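Local coordinates for protein hydrazine synthase subunit alpha (Candidatus Kuenenia stuttgartiensis, PDB 5C2V) that condenses hydroxylamine with ammonia to yield hydrazine, as the haem c-containing alpha subunit of the hydrazine synthase complex, at residues Y341-D346 and P387-Y392. Numbering follows the deposited sequence.
Sequences YPLPDD and PVYVKY
Pro387 lays its CD over one face of the Tyr341 ring, 3.9 Å from the ring centroid, 25° off the ring normal and offset toward the rim, a CH-pi contact at the apolar centre. Leu343 adds a second contact to the same proline, its CD2 reaching CG of Pro387 at 3.7 Å and, at 3.9 Å, CE1 of Tyr389. The Tyr389 ring meets Leu343 and Pro344 obliquely, CG of Pro344 lying 4.1 Å from CE2 of Tyr389, and turns its hydroxyl end to the edge of Tyr341. At the polar rim, Lys391 stretches out fully beyond CG and meets Tyr341 head-on: NZ donates to OH at 2.6 Å from within the plane of the phenol ring, and a weak hydrogen bond to Thr84 gives the ammonium a second partner. Chi1 of Tyr341, -154°, swings the phenol away from its own backbone N and across to the lysine. The arrangement is consistent with a junction between neighbouring blades of the six-bladed propeller, one beginning with strand 336-342, the other completed by late strand 381-387 pairing with N-terminal strand 31-37. Lys290 of strand 285-291 packs on Tyr341, and Gln26, just after helix 18-25, lies against Pro344 and Tyr389.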
loop_
_atom_site.group_PDB
_atom_site.type_symbol
_atom_site.label_atom_id
_atom_site.label_comp_id
_atom_site.label_asym_id
_atom_site.label_seq_id
_atom_site.Cartn_x
_atom_site.Cartn_y
_atom_site.Cartn_z
ATOM N N TYR D 341 27.594 -8.114 12.892
ATOM C CA TYR D 341 28.131 -7.889 14.232
ATOM C C TYR D 341 29.050 -6.672 14.319
ATOM O O TYR D 341 30.250 -6.780 14.066
ATOM C CB TYR D 341 28.875 -9.126 14.733
ATOM C CG TYR D 341 28.889 -9.208 16.240
ATOM C CD1 TYR D 341 29.837 -8.520 16.983
ATOM C CD2 TYR D 341 27.936 -9.953 16.921
ATOM C CE1 TYR D 341 29.846 -8.582 18.361
ATOM C CE2 TYR D 341 27.936 -10.022 18.298
ATOM C CZ TYR D 341 28.893 -9.334 19.012
ATOM O OH TYR D 341 28.894 -9.403 20.383
ATOM N N PRO D 342 28.486 -5.505 14.667
ATOM C CA PRO D 342 29.268 -4.271 14.810
ATOM C C PRO D 342 30.330 -4.368 15.905
ATOM O O PRO D 342 30.113 -5.030 16.922
ATOM C CB PRO D 342 28.212 -3.218 15.179
ATOM C CG PRO D 342 26.888 -3.844 14.865
ATOM C CD PRO D 342 27.077 -5.312 15.048
ATOM N N LEU D 343 31.466 -3.709 15.694
ATOM C CA LEU D 343 32.529 -3.663 16.693
ATOM C C LEU D 343 32.723 -2.240 17.207
ATOM O O LEU D 343 32.462 -1.277 16.486
ATOM C CB LEU D 343 33.845 -4.192 16.112
ATOM C CG LEU D 343 34.032 -5.705 15.983
ATOM C CD1 LEU D 343 35.409 -6.022 15.413
ATOM C CD2 LEU D 343 33.839 -6.388 17.326
ATOM N N PRO D 344 33.183 -2.103 18.462
ATOM C CA PRO D 344 33.531 -0.810 19.065
ATOM C C PRO D 344 34.631 -0.073 18.300
ATOM O O PRO D 344 34.842 1.119 18.516
ATOM C CB PRO D 344 34.008 -1.198 20.466
ATOM C CG PRO D 344 33.279 -2.457 20.764
ATOM C CD PRO D 344 33.212 -3.192 19.456
ATOM N N ASP D 345 35.317 -0.787 17.412
ATOM C CA ASP D 345 36.381 -0.216 16.595
ATOM C C ASP D 345 35.802 0.395 15.327
ATOM O O ASP D 345 36.543 0.801 14.430
ATOM C CB ASP D 345 37.416 -1.281 16.231
ATOM C CG ASP D 345 37.887 -2.068 17.432
ATOM O OD1 ASP D 345 37.932 -1.491 18.539
ATOM O OD2 ASP D 345 38.210 -3.263 17.270
ATOM N N ASP D 346 34.471 0.426 15.264
ATOM C CA ASP D 346 33.714 0.862 14.091
ATOM C C ASP D 346 33.919 -0.093 12.921
ATOM O O ASP D 346 33.789 0.294 11.761
ATOM C CB ASP D 346 34.089 2.291 13.682
ATOM C CG ASP D 346 33.764 3.307 14.756
ATOM O OD1 ASP D 346 32.863 3.036 15.576
ATOM O OD2 ASP D 346 34.410 4.377 14.780
ATOM N N PRO D 387 32.813 -12.317 17.738
ATOM C CA PRO D 387 34.223 -12.128 18.099
ATOM C C PRO D 387 34.423 -12.042 19.607
ATOM O O PRO D 387 33.536 -11.562 20.313
ATOM C CB PRO D 387 34.582 -10.803 17.423
ATOM C CG PRO D 387 33.288 -10.072 17.338
ATOM C CD PRO D 387 32.254 -11.128 17.072
ATOM N N VAL D 388 35.571 -12.503 20.095
ATOM C CA VAL D 388 35.840 -12.446 21.524
ATOM C C VAL D 388 36.518 -11.123 21.883
ATOM O O VAL D 388 37.426 -10.658 21.189
ATOM C CB VAL D 388 36.702 -13.650 22.003
ATOM C CG1 VAL D 388 36.098 -14.957 21.508
ATOM C CG2 VAL D 388 38.150 -13.533 21.547
ATOM N N TYR D 389 36.029 -10.512 22.959
ATOM C CA TYR D 389 36.554 -9.255 23.484
ATOM C C TYR D 389 35.789 -8.886 24.744
ATOM O O TYR D 389 34.711 -9.422 25.005
ATOM C CB TYR D 389 36.456 -8.122 22.453
ATOM C CG TYR D 389 35.048 -7.677 22.119
ATOM C CD1 TYR D 389 34.297 -8.337 21.155
ATOM C CD2 TYR D 389 34.476 -6.582 22.756
ATOM C CE1 TYR D 389 33.013 -7.925 20.842
ATOM C CE2 TYR D 389 33.196 -6.162 22.449
ATOM C CZ TYR D 389 32.468 -6.838 21.494
ATOM O OH TYR D 389 31.191 -6.422 21.190
ATOM N N VAL D 390 36.343 -7.965 25.524
ATOM C CA VAL D 390 35.696 -7.545 26.759
ATOM C C VAL D 390 34.592 -6.536 26.468
ATOM O O VAL D 390 34.840 -5.470 25.905
ATOM C CB VAL D 390 36.706 -6.934 27.747
ATOM C CG1 VAL D 390 36.002 -6.510 29.027
ATOM C CG2 VAL D 390 37.816 -7.929 28.048
ATOM N N LYS D 391 33.369 -6.883 26.857
ATOM C CA LYS D 391 32.217 -6.028 26.611
ATOM C C LYS D 391 31.869 -5.189 27.831
ATOM O O LYS D 391 31.805 -5.702 28.949
ATOM C CB LYS D 391 31.003 -6.864 26.205
ATOM C CG LYS D 391 31.148 -7.559 24.870
ATOM C CD LYS D 391 29.936 -8.417 24.577
ATOM C CE LYS D 391 30.060 -9.086 23.228
ATOM N NZ LYS D 391 28.902 -9.980 22.956
ATOM N N TYR D 392 31.644 -3.899 27.611
ATOM C CA TYR D 392 31.192 -3.023 28.680
ATOM C C TYR D 392 29.774 -3.407 29.078
ATOM O O TYR D 392 28.997 -3.883 28.249
ATOM C CB TYR D 392 31.254 -1.557 28.250
ATOM C CG TYR D 392 31.156 -0.586 29.404
ATOM C CD1 TYR D 392 32.245 -0.357 30.235
ATOM C CD2 TYR D 392 29.979 0.101 29.663
ATOM C CE1 TYR D 392 32.165 0.527 31.292
ATOM C CE2 TYR D 392 29.888 0.989 30.719
ATOM C CZ TYR D 392 30.984 1.198 31.529
ATOM O OH TYR D 392 30.900 2.082 32.581
#